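Local structure of uncharacterized protein MTH_862 (Methanothermobacter thermautotrophicus, 2R47) at residues 13-18 against 43-48; 24-29 against 50-55; 58-63 against 107-112; 64-69 against 78-83; 89-94 against 121-126. The protein is of unknown function, an archaeal DUF2124-family protein with a mixed beta sheet flanked by helices, present as two copies in the assembly. All coordinates share one frame; numbering follows the deposited sequence.

Overall arrangement
Contacts 1 and 5 are the buried ones. Contact 5 joins strands 88-91 and 118-125, its centre about 5 Å from the centre of the chain, and contact 1 packs helices 11-22 and 40-48 against each other over that sheet, with Phe45 resting on Leu123. Contact 2, partly buried, pairs strands 28-33 and 53-58 of the same sheet. Contacts 3 and 4 lie at the surface and meet each other through Phe62 and Pro82. Contacts 1 and 3 are mainly apolar and aromatic and lack hydrogen bonds across their segments; contacts 2 and 5 rest on parallel backbone pairing, and contact 4 combines antiparallel bonds with charged side chains.

Contact 1: residues 13-18 against 43-48; sequences KEHLGV and QLFAYA. With SO4 (sulfate ion), chain F.
Leu16 is the main bump of this contact: its CD2 methyl enters the hollow between Leu44, Phe45 and Ala48 on the facing helix. Leu16 CD2 lies 3.9 Å from Leu44 CG and equally far from Ala48 CB, and sits over one face of the Phe45 ring, displaced toward the rim. The CH-pi geometry is clear: Leu16 CD2 is 4.0 Å from the centroid of the Phe45 ring. Phe45 is in turn a bump. Phe45 CZ stands over the centre of the His15 imidazole, 3.4 Å from His15 NE2, in an edge-to-face pair with ring planes at 73°. His15 reaches this place because its CG is anti to the backbone N (chi1 -163°), which puts the ring beside the carbonyl carbon.

The two segments belong to helices 11-22 and 40-48, which lie on the same side of the mixed sheet; the axes of segments 13-18 and 43-48 approach to 9.8 Å and cross at -69°. The closest backbone approach is at Ala48, whose CA is 6.1 Å from Leu16 CA. Phe9 stacks on His15, while Phe45 also meets Phe19 edge-to-face and packs on Leu123 and Tyr125. Leu44 reaches Val37 of the second subunit. At exposed Lys13, the backbone N and NZ both bond O4 of a sulfate, probably from the crystallisation liquor, which Ile12 N also holds.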
# COMPACT_ATOMS: atom_id res chain seq x y z
N LYS A 13 -7.90 0.16 9.56
CA LYS A 13 -9.37 -0.01 9.39
C LYS A 13 -10.13 1.32 9.26
O LYS A 13 -10.97 1.47 8.37
CB LYS A 13 -9.97 -0.90 10.51
CG LYS A 13 -9.79 -2.39 10.24
CD LYS A 13 -10.50 -3.23 11.32
CE LYS A 13 -9.56 -4.25 11.89
NZ LYS A 13 -8.53 -3.58 12.78
N GLU A 14 -9.81 2.29 10.11
CA GLU A 14 -10.48 3.60 10.06
C GLU A 14 -10.04 4.42 8.86
O GLU A 14 -10.80 5.20 8.36
CB GLU A 14 -10.24 4.39 11.34
CG GLU A 14 -10.86 3.69 12.60
CD GLU A 14 -10.60 4.43 13.89
OE1 GLU A 14 -10.46 5.67 13.84
OE2 GLU A 14 -10.54 3.77 14.96
N HIS A 15 -8.78 4.27 8.45
CA HIS A 15 -8.28 4.94 7.25
C HIS A 15 -9.10 4.52 6.01
O HIS A 15 -9.62 5.38 5.26
CB HIS A 15 -6.81 4.57 7.05
CG HIS A 15 -6.08 5.48 6.10
ND1 HIS A 15 -4.78 5.27 5.74
CD2 HIS A 15 -6.46 6.64 5.49
CE1 HIS A 15 -4.38 6.23 4.92
NE2 HIS A 15 -5.39 7.07 4.75
N LEU A 16 -9.28 3.21 5.84
CA LEU A 16 -10.15 2.73 4.77
C LEU A 16 -11.60 3.20 4.95
O LEU A 16 -12.29 3.59 3.98
CB LEU A 16 -10.10 1.18 4.68
CG LEU A 16 -8.71 0.54 4.46
CD1 LEU A 16 -8.86 -1.00 4.45
CD2 LEU A 16 -8.08 1.07 3.18
N GLY A 17 -12.08 3.14 6.20
CA GLY A 17 -13.47 3.55 6.49
C GLY A 17 -13.83 4.99 6.16
O GLY A 17 -14.90 5.25 5.58
N VAL A 18 -12.95 5.93 6.50
CA VAL A 18 -13.23 7.34 6.15
C VAL A 18 -13.21 7.55 4.64
O VAL A 18 -13.91 8.41 4.12
CB VAL A 18 -12.32 8.36 6.87
CG1 VAL A 18 -12.47 8.22 8.40
CG2 VAL A 18 -10.84 8.21 6.44
N GLN A 43 -4.22 0.66 -5.08
CA GLN A 43 -4.75 -0.73 -5.00
C GLN A 43 -5.42 -0.98 -3.65
O GLN A 43 -6.46 -1.64 -3.57
CB GLN A 43 -3.61 -1.75 -5.25
CG GLN A 43 -3.24 -1.70 -6.74
CD GLN A 43 -1.89 -2.32 -7.08
OE1 GLN A 43 -0.84 -1.88 -6.65
NE2 GLN A 43 -1.92 -3.29 -7.94
N LEU A 44 -4.84 -0.42 -2.60
CA LEU A 44 -5.37 -0.59 -1.24
C LEU A 44 -6.73 0.04 -1.11
O LEU A 44 -7.69 -0.58 -0.61
CB LEU A 44 -4.40 -0.02 -0.19
CG LEU A 44 -4.93 -0.13 1.26
CD1 LEU A 44 -5.09 -1.60 1.68
CD2 LEU A 44 -4.01 0.61 2.18
N PHE A 45 -6.84 1.28 -1.56
CA PHE A 45 -8.12 1.98 -1.38
C PHE A 45 -9.20 1.52 -2.37
O PHE A 45 -10.39 1.49 -2.03
CB PHE A 45 -7.90 3.51 -1.37
CG PHE A 45 -7.29 3.97 -0.07
CD1 PHE A 45 -8.12 4.30 1.00
CD2 PHE A 45 -5.91 3.92 0.13
CE1 PHE A 45 -7.57 4.70 2.24
CE2 PHE A 45 -5.37 4.29 1.36
CZ PHE A 45 -6.21 4.66 2.43
N ALA A 46 -8.78 1.14 -3.57
CA ALA A 46 -9.69 0.44 -4.52
C ALA A 46 -10.27 -0.84 -3.93
O ALA A 46 -11.49 -1.11 -4.06
CB ALA A 46 -8.96 0.13 -5.85
N TYR A 47 -9.43 -1.64 -3.28
CA TYR A 47 -9.89 -2.80 -2.55
C TYR A 47 -10.98 -2.46 -1.54
O TYR A 47 -11.96 -3.18 -1.44
CB TYR A 47 -8.74 -3.54 -1.80
CG TYR A 47 -9.23 -4.90 -1.29
CD1 TYR A 47 -9.49 -5.94 -2.19
CD2 TYR A 47 -9.46 -5.13 0.08
CE1 TYR A 47 -9.95 -7.20 -1.76
CE2 TYR A 47 -9.91 -6.41 0.54
CZ TYR A 47 -10.17 -7.41 -0.40
OH TYR A 47 -10.65 -8.68 -0.01
N ALA A 48 -10.82 -1.38 -0.80
CA ALA A 48 -11.80 -0.97 0.20
C ALA A 48 -13.14 -0.61 -0.43
O ALA A 48 -14.18 -0.63 0.24
CB ALA A 48 -11.24 0.24 1.01
S SO4 F . -6.10 -1.18 12.61
O1 SO4 F . -6.02 -2.51 13.23
O2 SO4 F . -4.87 -1.11 11.78
O3 SO4 F . -6.21 -0.16 13.64
O4 SO4 F . -7.25 -1.07 11.79

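Contact 2: residues 24-29 against 50-55; sequences KDAERI and RDKDNI
Lys52 reaches across to the chain ahead of the neighbouring strand, and each part of its side chain meets something there. Lys52 CB lies 3.6 Å from Glu27 O. CG passes over toward Ala26 O, and Lys52 CD then presses on Ile29 CD1 at 3.4 Å, tighter than a usual carbon contact; Ile29 was modelled in two conformers, so that closeness is doubtful. CE continues past Ala26 O, and with the bend at chi4 (-48°) Lys52 NZ bonds Ala26 O at 2.8 Å. The same ammonium makes a long salt bridge with Asp51 OD2.

Beyond Lys52 the segments become parallel strands 28-33 and 53-58, adjacent in the mixed sheet and joined through helix 40-48 as a beta-alpha-beta unit. Three backbone bonds set the pairing: Asp53 N to Glu27 O, nearly straight at 173°, Ile29 N to Asp53 O, and Ile55 N to Ile29 O at 2.9 Å. On one face of the sheet, Arg28, also modelled in two conformers, runs extended from CG to NE in the one described, and Ile55 CG2 lies over one face of its guanidinium. Its polar end is held by Gly83 O, with weaker bonds to Asn84 O and Ser81 O. On the other face, Asn54 lies beside Ile29, pointing the same way; its OD1 lies against the Ile29 side chain and has no polar partner, whereas ND2 bonds Val49 O.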
# COMPACT_ATOMS: atom_id res chain seq x y z
N LYS A 24 -19.04 7.39 -0.78
CA LYS A 24 -20.21 6.52 -0.66
C LYS A 24 -21.16 6.60 -1.83
O LYS A 24 -21.77 5.61 -2.18
CB LYS A 24 -20.98 6.82 0.62
CG LYS A 24 -21.38 8.26 0.84
CD LYS A 24 -21.95 8.44 2.29
CE LYS A 24 -22.92 9.63 2.40
NZ LYS A 24 -23.16 10.10 3.85
N ASP A 25 -21.31 7.79 -2.42
CA ASP A 25 -22.28 7.99 -3.49
C ASP A 25 -21.70 7.86 -4.89
O ASP A 25 -22.42 8.04 -5.88
CB ASP A 25 -22.95 9.37 -3.34
CG ASP A 25 -23.86 9.45 -2.10
OD1 ASP A 25 -24.54 8.45 -1.80
OD2 ASP A 25 -23.87 10.50 -1.43
N ALA A 26 -20.41 7.53 -4.97
CA ALA A 26 -19.70 7.45 -6.26
C ALA A 26 -19.93 6.14 -6.96
O ALA A 26 -20.08 5.10 -6.32
CB ALA A 26 -18.17 7.64 -6.06
N GLU A 27 -19.88 6.16 -8.29
CA GLU A 27 -19.96 4.95 -9.10
C GLU A 27 -18.56 4.53 -9.59
O GLU A 27 -18.27 3.35 -9.73
CB GLU A 27 -20.82 5.20 -10.37
CG GLU A 27 -22.29 5.45 -10.15
CD GLU A 27 -23.11 5.61 -11.47
OE1 GLU A 27 -22.55 5.82 -12.61
OE2 GLU A 27 -24.36 5.52 -11.35
N ARG A 28 -17.74 5.53 -9.97
CA ARG A 28 -16.49 5.29 -10.67
C ARG A 28 -15.45 6.19 -10.04
O ARG A 28 -15.62 7.41 -10.00
CB ARG A 28 -16.65 5.60 -12.17
CG ARG A 28 -15.43 5.28 -13.04
CD ARG A 28 -15.72 5.24 -14.56
NE ARG A 28 -14.48 5.37 -15.36
CZ ARG A 28 -13.78 4.35 -15.81
NH1 ARG A 28 -14.20 3.10 -15.57
NH2 ARG A 28 -12.72 4.54 -16.54
N ILE A 29 -14.38 5.56 -9.55
CA ILE A 29 -13.29 6.29 -8.92
C ILE A 29 -12.01 6.11 -9.73
O ILE A 29 -11.72 5.01 -10.21
CB ILE A 29 -13.06 5.81 -7.48
CG1 ILE A 29 -14.33 6.01 -6.65
CG2 ILE A 29 -11.88 6.61 -6.81
CD1 ILE A 29 -14.25 5.42 -5.25
N ARG A 50 -14.20 -1.97 -3.58
CA ARG A 50 -14.12 -2.85 -4.75
C ARG A 50 -15.48 -3.06 -5.42
O ARG A 50 -15.56 -3.62 -6.52
CB ARG A 50 -13.52 -4.19 -4.35
CG ARG A 50 -14.19 -4.85 -3.14
CD ARG A 50 -13.49 -6.17 -2.83
NE ARG A 50 -14.02 -6.89 -1.67
CZ ARG A 50 -13.81 -6.53 -0.39
NH1 ARG A 50 -13.10 -5.44 -0.12
NH2 ARG A 50 -14.31 -7.25 0.63
N ASP A 51 -16.54 -2.61 -4.75
CA ASP A 51 -17.89 -2.59 -5.34
C ASP A 51 -18.03 -1.59 -6.50
O ASP A 51 -18.99 -1.65 -7.32
CB ASP A 51 -18.96 -2.33 -4.25
CG ASP A 51 -18.70 -1.06 -3.42
OD1 ASP A 51 -17.68 -0.96 -2.71
OD2 ASP A 51 -19.57 -0.17 -3.43
N LYS A 52 -17.13 -0.62 -6.54
CA LYS A 52 -17.20 0.45 -7.51
C LYS A 52 -16.39 0.08 -8.73
O LYS A 52 -15.73 -0.94 -8.73
CB LYS A 52 -16.68 1.74 -6.90
CG LYS A 52 -17.61 2.23 -5.81
CD LYS A 52 -17.09 3.48 -5.20
CE LYS A 52 -17.85 3.78 -3.88
NZ LYS A 52 -19.35 3.67 -4.01
N ASP A 53 -16.50 0.87 -9.78
CA ASP A 53 -15.68 0.63 -10.97
C ASP A 53 -14.49 1.60 -10.85
O ASP A 53 -14.63 2.83 -10.91
CB ASP A 53 -16.45 0.86 -12.29
CG ASP A 53 -17.20 -0.41 -12.79
OD1 ASP A 53 -17.08 -1.51 -12.19
OD2 ASP A 53 -17.89 -0.30 -13.83
N ASN A 54 -13.29 1.02 -10.66
CA ASN A 54 -12.13 1.85 -10.28
C ASN A 54 -11.03 1.74 -11.33
O ASN A 54 -10.84 0.66 -11.95
CB ASN A 54 -11.55 1.31 -8.98
CG ASN A 54 -12.57 1.37 -7.81
OD1 ASN A 54 -13.25 2.37 -7.66
ND2 ASN A 54 -12.66 0.30 -7.04
N ILE A 55 -10.31 2.82 -11.50
CA ILE A 55 -9.17 2.83 -12.42
C ILE A 55 -7.94 3.50 -11.80
O ILE A 55 -8.07 4.33 -10.87
CB ILE A 55 -9.49 3.56 -13.78
CG1 ILE A 55 -9.71 5.06 -13.55
CG2 ILE A 55 -10.74 2.95 -14.52
CD1 ILE A 55 -10.00 5.87 -14.90

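Contact 3: residues 58-63 against 107-112; sequences PNTDFS and KKLVED
A type II' beta turn, Pro58 to Asp61, ends strand 53-58 and brings the following loop against helix 103-113, which flanks the sheet. The turn is closed by a backbone bond from Asp61 N to Pro58 O, and Asn59 takes the positive phi (54°) that this class of turn needs at its second residue. Thr60, within the turn, and Phe62, just after it, meet the helix.

Leu109 makes most of the helix's contact. With CG anti to its own backbone N (chi1 178°), it sends CD1 into the angle between Thr60 O and Phe62 CB, Leu109 CD1 lying 4.0 Å from the first and 3.9 Å from the second. Leu109 CB comes to 4.2 Å from Thr60 CB, at the nearest backbone approach, 5.8 Å between the CA atoms of Thr60 and Leu109. Behind this contact, Leu109 also rests on Leu88 of the sheet, while Thr60 touches Asp105 and Val106 one turn earlier in the helix.

The Phe62 ring extends along the helix toward Asp112 and Ala113. No hydrogen bond crosses between the segments. Asp112 OD2 forms a salt bridge with Lys108 NZ on its own helix, its hydrogen bond weak, and Asp61 OD1 receives Ser63 OG on its syn side, 27° out of the carboxylate plane. At the far end of the contact, Asp112 O, oblique to the Phe62 ring, lies 3.7 Å from Phe62 CE2.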
# COMPACT_ATOMS: atom_id res chain seq x y z
N PRO A 58 -1.73 6.54 -14.35
CA PRO A 58 -0.33 6.75 -14.07
C PRO A 58 0.09 8.20 -14.34
O PRO A 58 -0.11 8.74 -15.44
CB PRO A 58 0.37 5.76 -15.01
CG PRO A 58 -0.52 5.71 -16.24
CD PRO A 58 -1.94 5.81 -15.64
N ASN A 59 0.69 8.83 -13.33
CA ASN A 59 1.07 10.24 -13.40
C ASN A 59 -0.14 11.07 -13.77
O ASN A 59 -1.10 11.04 -13.06
CB ASN A 59 2.27 10.41 -14.35
CG ASN A 59 3.51 9.71 -13.83
OD1 ASN A 59 3.93 9.94 -12.69
ND2 ASN A 59 4.04 8.79 -14.60
N THR A 60 -0.10 11.83 -14.87
CA THR A 60 -1.32 12.56 -15.27
C THR A 60 -1.78 12.08 -16.66
O THR A 60 -2.43 12.81 -17.39
CB THR A 60 -1.12 14.09 -15.23
OG1 THR A 60 -0.04 14.45 -16.10
CG2 THR A 60 -0.79 14.58 -13.81
N ASP A 61 -1.44 10.85 -17.01
CA ASP A 61 -1.76 10.32 -18.33
C ASP A 61 -3.03 9.47 -18.32
O ASP A 61 -2.96 8.26 -18.26
CB ASP A 61 -0.60 9.51 -18.88
CG ASP A 61 -0.75 9.23 -20.36
OD1 ASP A 61 -1.80 9.57 -20.97
OD2 ASP A 61 0.22 8.68 -20.92
N PHE A 62 -4.16 10.14 -18.49
CA PHE A 62 -5.48 9.51 -18.53
C PHE A 62 -5.60 8.44 -19.61
O PHE A 62 -6.24 7.42 -19.42
CB PHE A 62 -6.47 10.65 -18.72
CG PHE A 62 -7.88 10.26 -18.65
CD1 PHE A 62 -8.36 9.44 -17.62
CD2 PHE A 62 -8.79 10.79 -19.59
CE1 PHE A 62 -9.72 9.12 -17.53
CE2 PHE A 62 -10.17 10.47 -19.51
CZ PHE A 62 -10.61 9.62 -18.50
N SER A 63 -4.98 8.68 -20.77
CA SER A 63 -5.02 7.73 -21.87
C SER A 63 -4.40 6.37 -21.53
O SER A 63 -4.76 5.37 -22.16
CB SER A 63 -4.37 8.32 -23.14
OG SER A 63 -2.94 8.30 -23.04
N LYS A 107 -4.01 20.01 -13.50
CA LYS A 107 -5.29 20.66 -13.77
C LYS A 107 -5.92 20.16 -15.05
O LYS A 107 -7.16 20.11 -15.16
CB LYS A 107 -5.14 22.17 -13.82
CG LYS A 107 -4.76 22.82 -12.52
CD LYS A 107 -4.51 24.29 -12.87
CE LYS A 107 -4.11 25.10 -11.71
NZ LYS A 107 -3.64 26.44 -12.20
N LYS A 108 -5.09 19.81 -16.04
CA LYS A 108 -5.62 19.26 -17.29
C LYS A 108 -6.21 17.88 -17.02
O LYS A 108 -7.22 17.50 -17.60
CB LYS A 108 -4.53 19.14 -18.35
CG LYS A 108 -5.04 18.55 -19.66
CD LYS A 108 -5.85 19.59 -20.44
CE LYS A 108 -6.41 19.01 -21.75
NZ LYS A 108 -5.49 17.99 -22.36
N LEU A 109 -5.54 17.10 -16.17
CA LEU A 109 -6.09 15.79 -15.75
C LEU A 109 -7.46 15.95 -15.12
O LEU A 109 -8.37 15.18 -15.40
CB LEU A 109 -5.17 15.09 -14.76
CG LEU A 109 -5.72 13.75 -14.26
CD1 LEU A 109 -5.85 12.70 -15.41
CD2 LEU A 109 -4.87 13.21 -13.11
N VAL A 110 -7.58 16.95 -14.24
CA VAL A 110 -8.84 17.15 -13.54
C VAL A 110 -9.90 17.51 -14.57
O VAL A 110 -11.01 17.00 -14.54
CB VAL A 110 -8.70 18.20 -12.42
CG1 VAL A 110 -10.09 18.48 -11.78
CG2 VAL A 110 -7.72 17.69 -11.34
N GLU A 111 -9.53 18.38 -15.53
CA GLU A 111 -10.45 18.76 -16.59
C GLU A 111 -10.88 17.57 -17.42
O GLU A 111 -12.07 17.45 -17.78
CB GLU A 111 -9.78 19.79 -17.50
CG GLU A 111 -10.74 20.36 -18.55
CD GLU A 111 -11.93 21.09 -17.91
OE1 GLU A 111 -11.79 21.55 -16.75
OE2 GLU A 111 -12.99 21.22 -18.58
N ASP A 112 -9.93 16.70 -17.75
CA ASP A 112 -10.22 15.57 -18.64
C ASP A 112 -10.88 14.34 -17.99
O ASP A 112 -11.76 13.70 -18.59
CB ASP A 112 -8.93 15.09 -19.33
CG ASP A 112 -8.37 16.10 -20.34
OD1 ASP A 112 -9.04 17.10 -20.73
OD2 ASP A 112 -7.21 15.87 -20.74

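Contact 4: residues 64-69 against 78-83; sequences KARKLE and GEISPG
With CG anti to the carbonyl carbon (chi1 -72°) and an extended chain from CG to NE, Arg66 crosses Ile80 at a slant and reaches Gly78 O. In the one of its two conformers described here, Arg66 NH1 donates to Gly78 O at 2.8 Å, with the oxygen within 1° of the guanidinium plane, while Ile80 CG1 covers one face of the group. Lys67 is extended beyond CG and lies beside Glu79, pointing the same way; a salt bridge at 3.3 Å joins Lys67 NZ and Glu79 OE2, its hydrogen bond weak. Lys67 CG also packs on Ser81 CB.

The backbone carries the pairing. Lys67 N bonds Glu79 O, and Gly78 N bonds Lys67 O at 2.7 Å. Ser81 N reaches Ala65 O from above the carbonyl plane, 39° out of it. Between them, Arg66 and Ile80 are a non-hydrogen-bonded antiparallel pair.

Segment 64-69 runs into strand 66-71, bonded on its other edge to strand 53-58, and Leu68 packs on Gln43 and Ala46 of helix 40-48; Tyr73 of the second subunit packs on Arg66 and Ile80.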
# COMPACT_ATOMS: atom_id res chain seq x y z
N LYS A 64 -3.51 6.34 -20.52
CA LYS A 64 -2.88 5.09 -20.07
C LYS A 64 -3.57 4.48 -18.82
O LYS A 64 -3.08 3.51 -18.24
CB LYS A 64 -1.38 5.30 -19.79
CG LYS A 64 -0.46 5.36 -21.06
CD LYS A 64 -0.35 4.00 -21.79
CE LYS A 64 0.49 2.96 -21.02
NZ LYS A 64 0.00 1.54 -21.19
N ALA A 65 -4.74 5.02 -18.44
CA ALA A 65 -5.45 4.50 -17.27
C ALA A 65 -5.83 3.04 -17.48
O ALA A 65 -6.15 2.64 -18.61
CB ALA A 65 -6.66 5.34 -16.96
N ARG A 66 -5.75 2.25 -16.41
CA ARG A 66 -6.12 0.84 -16.45
C ARG A 66 -7.13 0.50 -15.36
O ARG A 66 -7.10 1.10 -14.24
CB ARG A 66 -4.87 -0.07 -16.31
CG ARG A 66 -4.00 -0.06 -17.57
CD ARG A 66 -2.95 -1.15 -17.55
NE ARG A 66 -2.29 -1.22 -18.85
CZ ARG A 66 -2.56 -2.10 -19.82
NH1 ARG A 66 -3.50 -3.03 -19.67
NH2 ARG A 66 -1.85 -2.03 -20.95
N LYS A 67 -8.00 -0.47 -15.66
CA LYS A 67 -8.92 -0.94 -14.62
C LYS A 67 -8.14 -1.50 -13.42
O LYS A 67 -7.13 -2.17 -13.59
CB LYS A 67 -9.85 -2.03 -15.17
CG LYS A 67 -10.68 -1.53 -16.34
CD LYS A 67 -11.74 -2.55 -16.80
CE LYS A 67 -12.38 -2.03 -18.10
NZ LYS A 67 -13.57 -2.86 -18.50
N LEU A 68 -8.70 -1.27 -12.24
CA LEU A 68 -8.27 -1.88 -10.99
C LEU A 68 -9.28 -2.97 -10.71
O LEU A 68 -10.43 -2.69 -10.33
CB LEU A 68 -8.24 -0.83 -9.88
CG LEU A 68 -7.06 0.15 -9.91
CD1 LEU A 68 -7.35 1.33 -8.94
CD2 LEU A 68 -5.76 -0.51 -9.55
N GLU A 69 -8.87 -4.21 -10.96
CA GLU A 69 -9.77 -5.37 -10.92
C GLU A 69 -9.45 -6.34 -9.78
O GLU A 69 -8.28 -6.63 -9.53
CB GLU A 69 -9.72 -6.09 -12.27
CG GLU A 69 -10.42 -5.28 -13.37
CD GLU A 69 -10.55 -6.00 -14.70
OE1 GLU A 69 -9.86 -7.02 -14.95
OE2 GLU A 69 -11.35 -5.53 -15.53
N GLY A 78 -5.84 -4.11 -14.95
CA GLY A 78 -6.54 -4.81 -16.01
C GLY A 78 -6.33 -4.10 -17.34
O GLY A 78 -5.25 -3.56 -17.60
N GLU A 79 -7.36 -4.04 -18.17
CA GLU A 79 -7.15 -3.39 -19.49
C GLU A 79 -7.16 -1.87 -19.43
O GLU A 79 -7.63 -1.27 -18.45
CB GLU A 79 -8.17 -3.86 -20.51
CG GLU A 79 -9.56 -3.41 -20.23
CD GLU A 79 -10.57 -4.06 -21.20
OE1 GLU A 79 -10.13 -4.82 -22.11
OE2 GLU A 79 -11.77 -3.80 -21.05
N ILE A 80 -6.63 -1.24 -20.47
CA ILE A 80 -6.70 0.22 -20.61
C ILE A 80 -8.17 0.66 -20.61
O ILE A 80 -9.02 0.04 -21.27
CB ILE A 80 -6.00 0.69 -21.95
CG1 ILE A 80 -4.48 0.45 -21.91
CG2 ILE A 80 -6.33 2.15 -22.27
CD1 ILE A 80 -3.70 1.40 -21.06
N SER A 81 -8.46 1.75 -19.90
CA SER A 81 -9.84 2.16 -19.63
C SER A 81 -9.91 3.64 -19.29
O SER A 81 -10.03 3.99 -18.13
CB SER A 81 -10.45 1.28 -18.51
OG SER A 81 -11.84 1.55 -18.32
N PRO A 82 -9.82 4.53 -20.31
CA PRO A 82 -9.78 5.97 -20.05
C PRO A 82 -11.23 6.52 -19.95
O PRO A 82 -11.61 7.41 -20.70
CB PRO A 82 -9.03 6.51 -21.28
CG PRO A 82 -9.47 5.61 -22.43
CD PRO A 82 -9.70 4.23 -21.76
N GLY A 83 -12.01 5.95 -19.07
CA GLY A 83 -13.34 6.48 -18.80
C GLY A 83 -13.24 7.54 -17.73
O GLY A 83 -12.50 7.39 -16.75
O HOH W 1 -9.49 -5.52 -17.52

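Contact 5: residues 89-94 against 121-126; sequences VLLGGL and MGLCYM
Val89 CG1 meets Leu123 CB at 3.7 Å, and Leu91 CD2 lies 3.9 Å from Leu123 CB, so this one carbon touches both on one face of the sheet. Val89 CG1, anti to the backbone N (chi1 -179°), is the branch directed at it. These side chains are placed by parallel backbone pairing: Leu90 N bonds Met121 O at 2.8 Å with an N-H...O angle of 166°, and Leu123 N bonds Leu90 O at 2.9 Å. A weak bond from Gly92 N to Leu123 O follows where the strand gives way to a 3-10 turn, and there Gly92 CA lies 3.7 Å from Cys124 CB.

Farther out, Phe19 of helix 11-22 packs on Val89, Met121 and Leu123, while Leu90, on the other face, touches Leu138 and Phe140. Gly93 N makes a weak bond to the cysteinesulfonic acid at position 38. Backbone N-H and C=O groups thus hold the register, while the hydrocarbon side chains of Val89, Leu91 and Leu123 can be buried without needing polar partners.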
# COMPACT_ATOMS: atom_id res chain seq x y z
N VAL A 89 -9.21 10.84 -7.37
CA VAL A 89 -8.40 10.87 -6.18
C VAL A 89 -6.94 11.08 -6.62
O VAL A 89 -6.31 10.21 -7.27
CB VAL A 89 -8.55 9.53 -5.33
CG1 VAL A 89 -7.66 9.62 -4.04
CG2 VAL A 89 -10.06 9.20 -5.05
N LEU A 90 -6.39 12.24 -6.27
CA LEU A 90 -4.97 12.50 -6.51
C LEU A 90 -4.17 11.92 -5.34
O LEU A 90 -4.50 12.18 -4.16
CB LEU A 90 -4.70 14.02 -6.59
CG LEU A 90 -5.56 14.75 -7.65
CD1 LEU A 90 -5.14 16.31 -7.65
CD2 LEU A 90 -5.45 14.07 -9.02
N LEU A 91 -3.11 11.19 -5.66
CA LEU A 91 -2.22 10.60 -4.66
C LEU A 91 -1.05 11.52 -4.39
O LEU A 91 -0.61 12.28 -5.29
CB LEU A 91 -1.80 9.16 -5.10
CG LEU A 91 -3.07 8.28 -5.28
CD1 LEU A 91 -2.66 6.91 -5.87
CD2 LEU A 91 -3.83 8.03 -3.96
N GLY A 92 -0.56 11.50 -3.14
CA GLY A 92 0.44 12.46 -2.72
C GLY A 92 1.72 12.58 -3.55
O GLY A 92 2.30 13.67 -3.66
N GLY A 93 2.18 11.46 -4.11
CA GLY A 93 3.38 11.43 -4.94
C GLY A 93 3.32 12.40 -6.09
O GLY A 93 4.36 12.89 -6.54
N LEU A 94 2.11 12.72 -6.58
CA LEU A 94 2.01 13.69 -7.70
C LEU A 94 2.58 15.06 -7.36
O LEU A 94 2.95 15.84 -8.26
CB LEU A 94 0.57 13.89 -8.14
CG LEU A 94 -0.14 12.69 -8.79
CD1 LEU A 94 -1.58 13.06 -9.18
CD2 LEU A 94 0.64 12.26 -10.00
N MET A 121 -10.61 14.70 -4.92
CA MET A 121 -10.06 14.32 -3.64
C MET A 121 -8.55 14.14 -3.67
O MET A 121 -7.97 13.91 -4.73
CB MET A 121 -10.69 13.00 -3.17
CG MET A 121 -12.14 13.15 -2.79
SD MET A 121 -12.84 11.65 -2.05
CE MET A 121 -11.43 11.02 -1.08
N GLY A 122 -7.94 14.26 -2.50
CA GLY A 122 -6.56 13.86 -2.32
C GLY A 122 -6.39 12.86 -1.20
O GLY A 122 -7.01 12.96 -0.12
N LEU A 123 -5.50 11.92 -1.41
CA LEU A 123 -5.20 10.96 -0.38
C LEU A 123 -3.69 11.02 -0.27
O LEU A 123 -2.99 10.77 -1.25
CB LEU A 123 -5.65 9.59 -0.89
CG LEU A 123 -6.02 8.44 0.00
CD1 LEU A 123 -7.21 8.84 0.88
CD2 LEU A 123 -6.44 7.26 -0.95
N CYS A 124 -3.15 11.42 0.88
CA CYS A 124 -1.70 11.54 0.97
C CYS A 124 -1.20 11.19 2.38
O CYS A 124 -1.98 10.90 3.28
CB CYS A 124 -1.26 12.98 0.58
SG CYS A 124 -1.91 14.28 1.65
N TYR A 125 0.13 11.19 2.53
CA TYR A 125 0.76 10.94 3.79
C TYR A 125 1.60 12.15 4.15
O TYR A 125 2.12 12.83 3.26
CB TYR A 125 1.61 9.67 3.75
CG TYR A 125 0.77 8.43 3.57
CD1 TYR A 125 0.36 7.65 4.67
CD2 TYR A 125 0.31 8.08 2.30
CE1 TYR A 125 -0.44 6.51 4.48
CE2 TYR A 125 -0.53 6.98 2.11
CZ TYR A 125 -0.91 6.20 3.19
OH TYR A 125 -1.73 5.12 2.92
N MET A 126 1.76 12.37 5.45
CA MET A 126 2.66 13.39 5.99
C MET A 126 2.33 14.78 5.46
O MET A 126 3.24 15.59 5.25
CB MET A 126 4.14 13.03 5.71
CG MET A 126 4.50 11.59 6.14
SD MET A 126 4.08 11.14 7.82
CE MET A 126 5.37 12.04 8.71